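Amidase (Bacillus anthracis, PDB 5EWQ) probably hydrolyses carboxylic acid amides to the free acid and ammonia, as a member of the amidase signature family. Local coordinates at residues L241-R247 against F489-F495; A166-E170 against G182-G188; E13-Y17 against R399-Y403. All blocks are in the same frame, centred on the assembly; numbering follows the deposited sequence.

Overall arrangement
Interaction 2 and interaction 3 are neighbours, with centres about 9 Å apart. Turn 182-188 of interaction 2 touches both segments of interaction 3, through Tyr17 and through Tyr403. Interaction 1 lies on the other side of the chain's centre, about 27 Å and 35 Å from the other two, centre to centre. The large mixed sheet joins the two regions: strand 161-166 leads into interaction 2, and strand 239-242 into interaction 1. Along the chain, 13-17 and 399-403 enclose both segments of interaction 2, whereas interactions 1 and 3 alternate, since 489-495 comes last. Interaction 1 thus ties a helix to the sheet, while 2 and 3 form one continuous region that holds down the N-terminal arm.

Interaction 1. Residues L241-R247 against F489-F495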
ATOM      1  N   LEU A 241      -5.166   2.881  -2.670  1.00 38.29           N
ATOM      2  CA  LEU A 241      -5.232   4.218  -3.250  1.00 40.17           C
ATOM      3  C   LEU A 241      -3.862   4.873  -3.374  1.00 54.69           C
ATOM      4  O   LEU A 241      -3.094   4.912  -2.415  1.00 50.55           O
ATOM      5  CB  LEU A 241      -6.143   5.122  -2.415  1.00 42.91           C
ATOM      6  CG  LEU A 241      -6.124   6.603  -2.809  1.00 49.46           C
ATOM      7  CD1 LEU A 241      -7.089   6.884  -3.954  1.00 47.13           C
ATOM      8  CD2 LEU A 241      -6.417   7.503  -1.619  1.00 51.35           C
ATOM      9  N   ARG A 242      -3.559   5.381  -4.564  1.00 61.83           N
ATOM     10  CA  ARG A 242      -2.409   6.258  -4.748  1.00 64.97           C
ATOM     11  C   ARG A 242      -2.892   7.701  -4.775  1.00 64.43           C
ATOM     12  O   ARG A 242      -3.629   8.090  -5.677  1.00 78.05           O
ATOM     13  CB  ARG A 242      -1.654   5.931  -6.037  1.00 49.66           C
ATOM     14  CG  ARG A 242      -0.580   6.957  -6.383  1.00 40.11           C
ATOM     15  CD  ARG A 242      -0.048   6.775  -7.795  1.00 51.06           C
ATOM     16  NE  ARG A 242       0.856   7.856  -8.177  1.00 46.81           N
ATOM     17  CZ  ARG A 242       2.178   7.808  -8.045  1.00 40.18           C
ATOM     18  NH1 ARG A 242       2.757   6.726  -7.544  1.00 52.72           N
ATOM     19  NH2 ARG A 242       2.922   8.839  -8.416  1.00 41.71           N
ATOM     20  N   PRO A 243      -2.485   8.498  -3.779  1.00 55.51           N
ATOM     21  CA  PRO A 243      -2.927   9.894  -3.710  1.00 58.45           C
ATOM     22  C   PRO A 243      -2.233  10.770  -4.748  1.00 53.48           C
ATOM     23  O   PRO A 243      -1.284  10.324  -5.394  1.00 54.09           O
ATOM     24  CB  PRO A 243      -2.536  10.312  -2.293  1.00 54.59           C
ATOM     25  CG  PRO A 243      -1.354   9.465  -1.981  1.00 50.43           C
ATOM     26  CD  PRO A 243      -1.597   8.143  -2.659  1.00 48.04           C
ATOM     27  N   SER A 244      -2.710  12.000  -4.906  1.00 56.06           N
ATOM     28  CA  SER A 244      -2.077  12.948  -5.814  1.00 60.30           C
ATOM     29  C   SER A 244      -0.704  13.338  -5.283  1.00 68.98           C
ATOM     30  O   SER A 244      -0.515  13.469  -4.074  1.00 70.77           O
ATOM     31  CB  SER A 244      -2.950  14.192  -5.994  1.00 68.67           C
ATOM     32  OG  SER A 244      -4.248  13.845  -6.441  1.00 71.89           O
ATOM     33  N   LEU A 245       0.254  13.513  -6.189  1.00 87.71           N
ATOM     34  CA  LEU A 245       1.604  13.906  -5.801  1.00 94.18           C
ATOM     35  C   LEU A 245       1.597  15.280  -5.141  1.00 90.70           C
ATOM     36  O   LEU A 245       1.628  16.307  -5.817  1.00 85.10           O
ATOM     37  CB  LEU A 245       2.539  13.900  -7.010  1.00 90.17           C
ATOM     38  CG  LEU A 245       2.916  12.519  -7.550  1.00 71.16           C
ATOM     39  CD1 LEU A 245       3.865  12.639  -8.731  1.00 61.69           C
ATOM     40  CD2 LEU A 245       3.530  11.665  -6.451  1.00 55.96           C
ATOM     41  N   GLY A 246       1.553  15.281  -3.812  1.00 92.37           N
ATOM     42  CA  GLY A 246       1.493  16.509  -3.042  1.00 84.49           C
ATOM     43  C   GLY A 246       0.450  16.419  -1.946  1.00 72.33           C
ATOM     44  O   GLY A 246       0.431  17.230  -1.020  1.00 78.51           O
ATOM     45  N   ARG A 247      -0.419  15.419  -2.052  1.00 57.62           N
ATOM     46  CA  ARG A 247      -1.493  15.220  -1.086  1.00 55.74           C
ATOM     47  C   ARG A 247      -0.956  14.661   0.229  1.00 62.19           C
ATOM     48  O   ARG A 247      -1.365  15.086   1.309  1.00 69.27           O
ATOM     49  CB  ARG A 247      -2.554  14.280  -1.659  1.00 56.64           C
ATOM     50  CG  ARG A 247      -3.956  14.501  -1.115  1.00 60.79           C
ATOM     51  CD  ARG A 247      -4.597  15.731  -1.741  1.00 63.41           C
ATOM     52  NE  ARG A 247      -6.030  15.800  -1.471  1.00 62.48           N
ATOM     53  CZ  ARG A 247      -6.850  16.692  -2.016  1.00 74.77           C
ATOM     54  NH1 ARG A 247      -6.380  17.596  -2.865  1.00 70.86           N
ATOM     55  NH2 ARG A 247      -8.142  16.680  -1.715  1.00 84.37           N
ATOM     56  N   PHE A 489      -6.003  15.936  -7.890  1.00 65.34           N
ATOM     57  CA  PHE A 489      -6.529  16.350  -6.590  1.00 75.32           C
ATOM     58  C   PHE A 489      -7.992  15.954  -6.413  1.00 81.51           C
ATOM     59  O   PHE A 489      -8.732  16.598  -5.669  1.00 88.33           O
ATOM     60  CB  PHE A 489      -6.372  17.863  -6.399  1.00 81.34           C
ATOM     61  CG  PHE A 489      -4.962  18.353  -6.563  1.00 86.33           C
ATOM     62  CD1 PHE A 489      -4.087  18.366  -5.488  1.00 84.15           C
ATOM     63  CD2 PHE A 489      -4.509  18.807  -7.792  1.00 87.84           C
ATOM     64  CE1 PHE A 489      -2.789  18.818  -5.636  1.00 80.06           C
ATOM     65  CE2 PHE A 489      -3.213  19.260  -7.947  1.00 83.60           C
ATOM     66  CZ  PHE A 489      -2.352  19.266  -6.868  1.00 80.79           C
ATOM     67  N   GLY A 490      -8.403  14.887  -7.093  1.00 84.39           N
ATOM     68  CA  GLY A 490      -9.786  14.451  -7.060  1.00 84.93           C
ATOM     69  C   GLY A 490      -9.993  13.149  -6.312  1.00 77.21           C
ATOM     70  O   GLY A 490     -10.703  12.262  -6.783  1.00 79.92           O
ATOM     71  N   GLU A 491      -9.371  13.034  -5.143  1.00 74.20           N
ATOM     72  CA  GLU A 491      -9.534  11.851  -4.305  1.00 74.18           C
ATOM     73  C   GLU A 491     -10.965  11.738  -3.791  1.00 78.29           C
ATOM     74  O   GLU A 491     -11.462  10.638  -3.553  1.00 79.95           O
ATOM     75  CB  GLU A 491      -8.556  11.882  -3.127  1.00 69.39           C
ATOM     76  CG  GLU A 491      -7.121  11.518  -3.480  1.00 74.33           C
ATOM     77  CD  GLU A 491      -6.354  12.658  -4.124  1.00 82.16           C
ATOM     78  OE1 GLU A 491      -6.970  13.694  -4.452  1.00 85.17           O
ATOM     79  OE2 GLU A 491      -5.125  12.518  -4.297  1.00 83.37           O
ATOM     80  N   LYS A 492     -11.618  12.883  -3.622  1.00 80.45           N
ATOM     81  CA  LYS A 492     -12.993  12.922  -3.139  1.00 79.91           C
ATOM     82  C   LYS A 492     -13.946  12.260  -4.128  1.00 81.44           C
ATOM     83  O   LYS A 492     -14.859  11.535  -3.734  1.00 75.98           O
ATOM     84  CB  LYS A 492     -13.429  14.365  -2.877  1.00 75.02           C
ATOM     85  N   GLU A 493     -13.726  12.511  -5.414  1.00 81.16           N
ATOM     86  CA  GLU A 493     -14.573  11.945  -6.455  1.00 81.62           C
ATOM     87  C   GLU A 493     -14.219  10.484  -6.715  1.00 82.28           C
ATOM     88  O   GLU A 493     -15.085   9.679  -7.054  1.00 86.57           O
ATOM     89  CB  GLU A 493     -14.456  12.758  -7.746  1.00 81.24           C
ATOM     90  CG  GLU A 493     -15.472  12.376  -8.811  1.00 97.73           C
ATOM     91  CD  GLU A 493     -15.366  13.236 -10.056  1.00103.62           C
ATOM     92  OE1 GLU A 493     -16.282  13.175 -10.902  1.00102.14           O
ATOM     93  OE2 GLU A 493     -14.364  13.971 -10.188  1.00104.09           O
ATOM     94  N   LEU A 494     -12.943  10.147  -6.551  1.00 73.78           N
ATOM     95  CA  LEU A 494     -12.482   8.778  -6.758  1.00 65.74           C
ATOM     96  C   LEU A 494     -13.101   7.817  -5.750  1.00 63.65           C
ATOM     97  O   LEU A 494     -13.598   6.754  -6.122  1.00 62.47           O
ATOM     98  CB  LEU A 494     -10.957   8.700  -6.677  1.00 70.93           C
ATOM     99  CG  LEU A 494     -10.226   8.524  -8.008  1.00 67.24           C
ATOM    100  CD1 LEU A 494      -8.784   8.102  -7.775  1.00 61.27           C
ATOM    101  CD2 LEU A 494     -10.947   7.516  -8.892  1.00 57.76           C
ATOM    102  N   PHE A 495     -13.062   8.193  -4.476  1.00 58.73           N
ATOM    103  CA  PHE A 495     -13.650   7.373  -3.421  1.00 60.51           C
ATOM    104  C   PHE A 495     -15.148   7.196  -3.633  1.00 75.66           C
ATOM    105  O   PHE A 495     -15.685   6.110  -3.427  1.00 72.91           O
ATOM    106  CB  PHE A 495     -13.385   7.985  -2.044  1.00 55.44           C
ATOM    107  CG  PHE A 495     -12.055   7.606  -1.458  1.00 58.15           C
ATOM    108  CD1 PHE A 495     -11.796   6.296  -1.092  1.00 60.98           C
ATOM    109  CD2 PHE A 495     -11.070   8.559  -1.260  1.00 52.54           C
ATOM    110  CE1 PHE A 495     -10.577   5.941  -0.550  1.00 53.44           C
ATOM    111  CE2 PHE A 495      -9.850   8.209  -0.716  1.00 50.76           C
ATOM    112  CZ  PHE A 495      -9.604   6.898  -0.360  1.00 47.46           C
TER
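The loop leaving strand 239-242 passes the start of helix 491-503, with the CA atoms of Ser244 and Phe489 5.7 Å apart. The contact thus joins the central mixed sheet of the amidase fold to its last helix, whose N-cap position is Gly490. Glu491, in the first helical turn, is the main polar link. Its chain bends at CG (chi2 79°) and turns the carboxylate to the loop, where OE2 accepts two hydrogen bonds from Ser244. The backbone N of Ser244 meets OE2 at a modelled 2.5 Å, not to be over-read, nearly in line with the C-O bond, and Ser244 OG donates at 2.7 Å from the syn side, tilted out of the carboxylate plane. Ser244 OG also takes a weak hydrogen bond from Phe489 N at 3.1 Å, so one hydroxyl bridges the carboxylate and the residue before the N-cap. Nearer the sheet the contact is apolar: Leu241 CD2 reaches Phe495 CZ at 3.5 Å, the two side chains crossing at about a right angle, while Leu241 CD1 lies 4.4 Å from Leu494 CD1. Phe277 of helix 270-280 also packs on Leu241 and Glu491. Arg247, held by a beta turn from Ser244 O to its own N, lays its guanidinium over the carboxylate, the planes 16° apart. Glu491 OE1 lies over the guanidinium face, 3.8 Å from NE, in a long ion pair that no N-H points along. Arg247 NH2 instead bonds to Tyr301 OH, and Arg247 NH1 sits at the edge of the Phe489 ring, 3.5 Å from Phe489 CB.

Interaction 2. Residues A166-E170 against G182-G188; sequences ANMSE and GYSGKKG
Asn167 lays its carboxamide across the small turn that joins strands 183-184 and 188-189, and both ends of the amide are used. OD1 accepts from Ser184 OG at 2.8 Å, in the carbonyl plane and on a lone pair. ND2 donates to Gly188 O at 3.1 Å with an almost straight N-H (167°). That oxygen lies in the amide plane of Asn167, yet the donor stands above the carbonyl plane of Gly188, on the face opposite the one used by Ser184 N, so two donors grip one carbonyl. Asn86 O is a further acceptor for ND2, which fixes the rotation of the amide. Ser184 OG closes the turn from within: it accepts from Lys187 N at 3.2 Å, an ST motif, while donating to Asn167. Its torsion, with OG between the backbone N and the carbonyl carbon (chi1 73°), lets it do both. Farther along, the two backbones run close together. Ser169 OG accepts from Gly182 N at 2.9 Å in a nearly linear bond (176°). Glu170 N donates to Tyr183 O at 3.1 Å, and Ser169 CA adds a C-H...O contact to the same oxygen. Glu170 extends its chain so that OE2 receives Gly185 N at 3.0 Å, from above the carboxylate plane. Met168, a selenomethionine, turns its side chain from the turn and packs on Lys122 of strand 118-122, while the backbone of Ser169 bonds to Ser204. In amidase signature enzymes a lysine and the cis-serine of a serine-glycine-rich loop work with a nucleophilic serine from farther along the chain; Lys122 is probably that lysine and Ser204 part of that loop, so this hydrogen-bonded turn probably borders the active site.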
ATOM      1  N   ALA A 166       4.824  -4.146   7.535  1.00 26.02           N
ATOM      2  CA  ALA A 166       4.505  -5.147   6.526  1.00 24.65           C
ATOM      3  C   ALA A 166       5.689  -5.465   5.623  1.00 37.79           C
ATOM      4  O   ALA A 166       6.548  -4.617   5.380  1.00 35.71           O
ATOM      5  CB  ALA A 166       3.329  -4.685   5.692  1.00 26.77           C
ATOM      6  N   ASN A 167       5.722  -6.697   5.123  1.00 41.57           N
ATOM      7  CA  ASN A 167       6.770  -7.126   4.208  1.00 29.71           C
ATOM      8  C   ASN A 167       6.622  -6.426   2.863  1.00 33.37           C
ATOM      9  O   ASN A 167       5.555  -5.903   2.540  1.00 38.40           O
ATOM     10  CB  ASN A 167       6.741  -8.647   4.032  1.00 19.82           C
ATOM     11  CG  ASN A 167       8.060  -9.201   3.529  1.00 43.84           C
ATOM     12  OD1 ASN A 167       9.051  -8.479   3.432  1.00 30.00           O
ATOM     13  ND2 ASN A 167       8.080 -10.490   3.216  1.00 27.01           N
HETATM   14  N   MSE A 168       7.695  -6.413   2.081  1.00 25.49           N
HETATM   15  CA  MSE A 168       7.702  -5.679   0.823  1.00 19.69           C
HETATM   16  C   MSE A 168       8.790  -6.171  -0.118  1.00 30.78           C
HETATM   17  O   MSE A 168       9.755  -6.802   0.308  1.00 22.60           O
HETATM   18  CB  MSE A 168       7.896  -4.187   1.090  1.00 20.49           C
HETATM   19  CG  MSE A 168       9.138  -3.878   1.912  1.00 24.75           C
HETATM   20 SE   MSE A 168       9.464  -1.971   2.157  1.00 54.49          SE
HETATM   21  CE  MSE A 168      10.013  -1.512   0.348  1.00 21.66           C
ATOM     22  N   SER A 169       8.625  -5.879  -1.403  1.00 19.19           N
ATOM     23  CA  SER A 169       9.703  -6.079  -2.356  1.00 18.86           C
ATOM     24  C   SER A 169      10.843  -5.151  -1.963  1.00 23.76           C
ATOM     25  O   SER A 169      10.641  -3.946  -1.814  1.00 42.19           O
ATOM     26  CB  SER A 169       9.235  -5.803  -3.785  1.00 19.50           C
ATOM     27  OG  SER A 169       8.143  -6.633  -4.133  1.00 37.50           O
ATOM     28  N   GLU A 170      12.032  -5.719  -1.778  1.00 27.88           N
ATOM     29  CA  GLU A 170      13.177  -4.978  -1.254  1.00 24.66           C
ATOM     30  C   GLU A 170      13.487  -3.738  -2.090  1.00 20.85           C
ATOM     31  O   GLU A 170      13.453  -3.785  -3.320  1.00 30.05           O
ATOM     32  CB  GLU A 170      14.405  -5.887  -1.178  1.00 19.34           C
ATOM     33  CG  GLU A 170      15.596  -5.267  -0.465  1.00 38.55           C
ATOM     34  CD  GLU A 170      16.682  -6.279  -0.156  1.00 37.13           C
ATOM     35  OE1 GLU A 170      17.777  -5.864   0.277  1.00 45.98           O
ATOM     36  OE2 GLU A 170      16.440  -7.490  -0.342  1.00 36.38           O
ATOM     37  N   GLY A 182       7.424  -9.366  -3.628  1.00 18.83           N
ATOM     38  CA  GLY A 182       7.079  -9.765  -2.278  1.00 18.64           C
ATOM     39  C   GLY A 182       8.259 -10.321  -1.505  1.00 29.74           C
ATOM     40  O   GLY A 182       8.142 -10.643  -0.323  1.00 25.58           O
ATOM     41  N   TYR A 183       9.404 -10.437  -2.168  1.00 17.56           N
ATOM     42  CA  TYR A 183      10.604 -10.934  -1.505  1.00 20.95           C
ATOM     43  C   TYR A 183      11.434  -9.802  -0.906  1.00 19.32           C
ATOM     44  O   TYR A 183      11.584  -8.738  -1.506  1.00 25.50           O
ATOM     45  CB  TYR A 183      11.468 -11.746  -2.474  1.00 25.88           C
ATOM     46  CG  TYR A 183      12.769 -12.211  -1.858  1.00 22.01           C
ATOM     47  CD1 TYR A 183      12.814 -13.349  -1.061  1.00 27.16           C
ATOM     48  CD2 TYR A 183      13.950 -11.507  -2.062  1.00 23.52           C
ATOM     49  CE1 TYR A 183      14.001 -13.775  -0.488  1.00 24.07           C
ATOM     50  CE2 TYR A 183      15.140 -11.926  -1.492  1.00 28.50           C
ATOM     51  CZ  TYR A 183      15.159 -13.061  -0.708  1.00 26.07           C
ATOM     52  OH  TYR A 183      16.341 -13.481  -0.141  1.00 38.79           O
ATOM     53  N   SER A 184      11.973 -10.049   0.283  1.00 19.67           N
ATOM     54  CA  SER A 184      12.875  -9.109   0.936  1.00 23.78           C
ATOM     55  C   SER A 184      13.967  -9.874   1.669  1.00 30.95           C
ATOM     56  O   SER A 184      13.710 -10.926   2.252  1.00 36.51           O
ATOM     57  CB  SER A 184      12.117  -8.210   1.912  1.00 18.07           C
ATOM     58  OG  SER A 184      11.743  -8.928   3.074  1.00 24.31           O
ATOM     59  N   GLY A 185      15.185  -9.343   1.641  1.00 35.85           N
ATOM     60  CA  GLY A 185      16.302  -9.976   2.317  1.00 17.16           C
ATOM     61  C   GLY A 185      16.179  -9.904   3.827  1.00 27.07           C
ATOM     62  O   GLY A 185      16.898 -10.589   4.552  1.00 47.21           O
ATOM     63  N   LYS A 186      15.257  -9.073   4.300  1.00 18.10           N
ATOM     64  CA  LYS A 186      15.055  -8.871   5.729  1.00 18.30           C
ATOM     65  C   LYS A 186      14.194  -9.963   6.356  1.00 38.96           C
ATOM     66  O   LYS A 186      14.563 -10.548   7.374  1.00 47.87           O
ATOM     67  CB  LYS A 186      14.418  -7.504   5.981  1.00 26.23           C
ATOM     68  CG  LYS A 186      14.116  -7.215   7.439  1.00 28.15           C
ATOM     69  CD  LYS A 186      13.343  -5.918   7.586  1.00 35.61           C
ATOM     70  CE  LYS A 186      13.081  -5.586   9.044  1.00 30.01           C
ATOM     71  NZ  LYS A 186      12.305  -4.323   9.187  1.00 22.17           N
ATOM     72  N   LYS A 187      13.044 -10.234   5.746  1.00 37.45           N
ATOM     73  CA  LYS A 187      12.087 -11.174   6.319  1.00 39.21           C
ATOM     74  C   LYS A 187      11.899 -12.419   5.454  1.00 32.70           C
ATOM     75  O   LYS A 187      11.691 -13.517   5.971  1.00 50.48           O
ATOM     76  CB  LYS A 187      10.738 -10.488   6.537  1.00 18.81           C
ATOM     77  CG  LYS A 187       9.799 -11.263   7.441  1.00 33.23           C
ATOM     78  CD  LYS A 187      10.413 -11.464   8.818  1.00 38.27           C
ATOM     79  CE  LYS A 187       9.540 -12.347   9.691  1.00 34.85           C
ATOM     80  NZ  LYS A 187       9.420 -13.726   9.142  1.00 41.39           N
ATOM     81  N   GLY A 188      11.970 -12.248   4.139  1.00 31.57           N
ATOM     82  CA  GLY A 188      11.809 -13.363   3.223  1.00 17.20           C
ATOM     83  C   GLY A 188      10.723 -13.132   2.191  1.00 25.59           C
ATOM     84  O   GLY A 188      10.410 -11.993   1.848  1.00 30.46           O
TER

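Interaction 3. Residues E13-Y17 against R399-Y403; sequences ERIVY and RRIKY
Glu13 begins the approach loosely, with OE1 4.5 Å from Lys402 NZ: opposite charges near each other but beyond salt-bridge range. Ile15, two residues on, makes the apolar contact. Its CD1 meets Lys402 CE at 3.6 Å, the two side chains reaching toward each other tip to tip, and the same methyl lies 4.2 Å from Tyr403 OH. Tyr17 carries the main interaction. With CG beside its backbone N (chi1 -59°), its ring is turned to face Arg399, whose chain bends at chi2 and chi3 to bring the guanidinium down flat on it. The two planes are 20° apart and their centres 3.8 Å, which with Arg399 CZ over the ring face establishes a stacked cation-pi pair. The stack is offset: Arg399 NH2 sits toward the ring rim, 3.2 Å from Tyr17 CD2, while Arg399 CD makes a CH-pi contact, 4.2 Å from the centroid of the Tyr17 ring. The pair and Tyr403 also meet the turn 182-188: Tyr17 OH hydrogen-bonds to Tyr183 OH, and Tyr403 meets the Tyr183 ring edge-to-face. Backbone bonds from Ile15 to Gln189 and from Tyr17 to Lys187 set the arm beside strand 188-189. The arrangement is a stacked arginine-tyrosine cation-pi pair at the surface, joining the N-terminal arm to the end of helix 397-400 beside the 183-184/188-189 hairpin.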
ATOM      1  N   GLU A  13       9.551 -18.662  -3.639  1.00 32.38           N
ATOM      2  CA  GLU A  13       9.683 -19.896  -2.874  1.00 17.44           C
ATOM      3  C   GLU A  13       9.279 -19.655  -1.426  1.00 30.60           C
ATOM      4  O   GLU A  13       9.181 -18.512  -0.990  1.00 39.31           O
ATOM      5  CB  GLU A  13      11.116 -20.423  -2.939  1.00 26.16           C
ATOM      6  CG  GLU A  13      11.685 -20.522  -4.344  1.00 31.38           C
ATOM      7  CD  GLU A  13      13.109 -21.043  -4.358  1.00 43.63           C
ATOM      8  OE1 GLU A  13      13.883 -20.643  -5.254  1.00 43.39           O
ATOM      9  OE2 GLU A  13      13.456 -21.854  -3.474  1.00 48.28           O
ATOM     10  N   ARG A  14       9.046 -20.729  -0.681  1.00 33.67           N
ATOM     11  CA  ARG A  14       8.716 -20.594   0.733  1.00 28.99           C
ATOM     12  C   ARG A  14       9.970 -20.314   1.553  1.00 31.98           C
ATOM     13  O   ARG A  14      10.513 -21.204   2.208  1.00 39.70           O
ATOM     14  CB  ARG A  14       8.007 -21.845   1.252  1.00 22.74           C
ATOM     15  CG  ARG A  14       6.531 -21.893   0.896  1.00 28.30           C
ATOM     16  CD  ARG A  14       5.800 -22.976   1.669  1.00 31.91           C
ATOM     17  NE  ARG A  14       4.357 -22.907   1.453  1.00 40.91           N
ATOM     18  CZ  ARG A  14       3.523 -22.200   2.208  1.00 35.51           C
ATOM     19  NH1 ARG A  14       3.988 -21.500   3.235  1.00 34.13           N
ATOM     20  NH2 ARG A  14       2.224 -22.193   1.940  1.00 28.68           N
ATOM     21  N   ILE A  15      10.420 -19.065   1.509  1.00 35.49           N
ATOM     22  CA  ILE A  15      11.602 -18.640   2.245  1.00 31.99           C
ATOM     23  C   ILE A  15      11.221 -17.669   3.358  1.00 38.18           C
ATOM     24  O   ILE A  15      10.586 -16.645   3.108  1.00 42.12           O
ATOM     25  CB  ILE A  15      12.631 -17.968   1.319  1.00 28.75           C
ATOM     26  CG1 ILE A  15      12.977 -18.890   0.149  1.00 29.95           C
ATOM     27  CG2 ILE A  15      13.879 -17.599   2.094  1.00 21.38           C
ATOM     28  CD1 ILE A  15      13.950 -18.283  -0.834  1.00 36.57           C
ATOM     29  N   VAL A  16      11.606 -18.000   4.587  1.00 40.50           N
ATOM     30  CA  VAL A  16      11.288 -17.165   5.741  1.00 37.45           C
ATOM     31  C   VAL A  16      12.521 -16.918   6.607  1.00 41.01           C
ATOM     32  O   VAL A  16      13.113 -17.855   7.141  1.00 43.75           O
ATOM     33  CB  VAL A  16      10.181 -17.801   6.610  1.00 32.41           C
ATOM     34  CG1 VAL A  16       9.965 -16.986   7.876  1.00 32.37           C
ATOM     35  CG2 VAL A  16       8.887 -17.920   5.822  1.00 29.84           C
ATOM     36  N   TYR A  17      12.899 -15.649   6.741  1.00 42.07           N
ATOM     37  CA  TYR A  17      14.054 -15.265   7.550  1.00 27.35           C
ATOM     38  C   TYR A  17      13.626 -14.690   8.894  1.00 41.36           C
ATOM     39  O   TYR A  17      12.628 -13.971   8.974  1.00 34.70           O
ATOM     40  CB  TYR A  17      14.910 -14.233   6.814  1.00 25.53           C
ATOM     41  CG  TYR A  17      15.442 -14.683   5.475  1.00 26.23           C
ATOM     42  CD1 TYR A  17      16.105 -15.896   5.336  1.00 19.92           C
ATOM     43  CD2 TYR A  17      15.279 -13.890   4.347  1.00 18.66           C
ATOM     44  CE1 TYR A  17      16.594 -16.303   4.108  1.00 27.84           C
ATOM     45  CE2 TYR A  17      15.762 -14.288   3.117  1.00 33.43           C
ATOM     46  CZ  TYR A  17      16.419 -15.494   3.003  1.00 34.33           C
ATOM     47  OH  TYR A  17      16.900 -15.893   1.777  1.00 40.41           O
ATOM     48  N   ARG A 399      22.614 -14.824   1.208  1.00 47.37           N
ATOM     49  CA  ARG A 399      21.644 -14.391   2.202  1.00 36.04           C
ATOM     50  C   ARG A 399      21.127 -12.983   1.907  1.00 38.89           C
ATOM     51  O   ARG A 399      19.920 -12.742   1.911  1.00 44.11           O
ATOM     52  CB  ARG A 399      22.263 -14.438   3.602  1.00 28.62           C
ATOM     53  CG  ARG A 399      21.334 -14.946   4.703  1.00 27.30           C
ATOM     54  CD  ARG A 399      20.025 -14.176   4.731  1.00 35.79           C
ATOM     55  NE  ARG A 399      19.473 -14.039   6.072  1.00 41.69           N
ATOM     56  CZ  ARG A 399      18.470 -13.222   6.373  1.00 40.83           C
ATOM     57  NH1 ARG A 399      18.017 -13.145   7.618  1.00 53.99           N
ATOM     58  NH2 ARG A 399      17.924 -12.476   5.424  1.00 28.69           N
ATOM     59  N   ARG A 400      22.046 -12.059   1.650  1.00 28.14           N
ATOM     60  CA  ARG A 400      21.704 -10.643   1.563  1.00 24.06           C
ATOM     61  C   ARG A 400      21.206 -10.222   0.182  1.00 34.88           C
ATOM     62  O   ARG A 400      20.398  -9.301   0.064  1.00 37.75           O
ATOM     63  CB  ARG A 400      22.914  -9.802   1.974  1.00 31.77           C
ATOM     64  CG  ARG A 400      23.407 -10.140   3.371  1.00 35.57           C
ATOM     65  CD  ARG A 400      24.701  -9.436   3.728  1.00 32.38           C
ATOM     66  NE  ARG A 400      25.140  -9.809   5.070  1.00 42.27           N
ATOM     67  CZ  ARG A 400      26.241  -9.350   5.655  1.00 35.33           C
ATOM     68  NH1 ARG A 400      27.028  -8.494   5.018  1.00 28.76           N
ATOM     69  NH2 ARG A 400      26.554  -9.747   6.882  1.00 31.10           N
ATOM     70  N   ILE A 401      21.684 -10.895  -0.860  1.00 24.73           N
ATOM     71  CA  ILE A 401      21.227 -10.623  -2.220  1.00 25.31           C
ATOM     72  C   ILE A 401      21.077 -11.915  -3.019  1.00 43.79           C
ATOM     73  O   ILE A 401      21.798 -12.144  -3.991  1.00 41.50           O
ATOM     74  CB  ILE A 401      22.185  -9.673  -2.967  1.00 26.77           C
ATOM     75  CG1 ILE A 401      23.641 -10.014  -2.642  1.00 27.62           C
ATOM     76  CG2 ILE A 401      21.896  -8.225  -2.603  1.00 26.25           C
ATOM     77  CD1 ILE A 401      24.643  -9.282  -3.505  1.00 29.50           C
ATOM     78  N   LYS A 402      20.131 -12.751  -2.598  1.00 43.50           N
ATOM     79  CA  LYS A 402      19.886 -14.043  -3.233  1.00 31.87           C
ATOM     80  C   LYS A 402      19.648 -13.910  -4.735  1.00 36.04           C
ATOM     81  O   LYS A 402      20.062 -14.768  -5.517  1.00 48.98           O
ATOM     82  CB  LYS A 402      18.689 -14.737  -2.575  1.00 35.11           C
ATOM     83  CG  LYS A 402      18.286 -16.049  -3.233  1.00 39.82           C
ATOM     84  CD  LYS A 402      17.020 -16.615  -2.610  1.00 35.28           C
ATOM     85  CE  LYS A 402      16.542 -17.849  -3.354  1.00 34.35           C
ATOM     86  NZ  LYS A 402      17.539 -18.954  -3.301  1.00 56.15           N
ATOM     87  N   TYR A 403      18.992 -12.827  -5.134  1.00 36.80           N
ATOM     88  CA  TYR A 403      18.682 -12.603  -6.540  1.00 31.04           C
ATOM     89  C   TYR A 403      19.526 -11.475  -7.126  1.00 29.95           C
ATOM     90  O   TYR A 403      19.220 -10.954  -8.197  1.00 32.42           O
ATOM     91  CB  TYR A 403      17.191 -12.300  -6.712  1.00 28.05           C
ATOM     92  CG  TYR A 403      16.291 -13.367  -6.130  1.00 35.07           C
ATOM     93  CD1 TYR A 403      15.955 -14.497  -6.864  1.00 33.65           C
ATOM     94  CD2 TYR A 403      15.783 -13.249  -4.843  1.00 30.54           C
ATOM     95  CE1 TYR A 403      15.136 -15.478  -6.335  1.00 30.36           C
ATOM     96  CE2 TYR A 403      14.961 -14.225  -4.305  1.00 31.07           C
ATOM     97  CZ  TYR A 403      14.642 -15.336  -5.056  1.00 37.47           C
ATOM     98  OH  TYR A 403      13.826 -16.310  -4.528  1.00 38.47           O
TER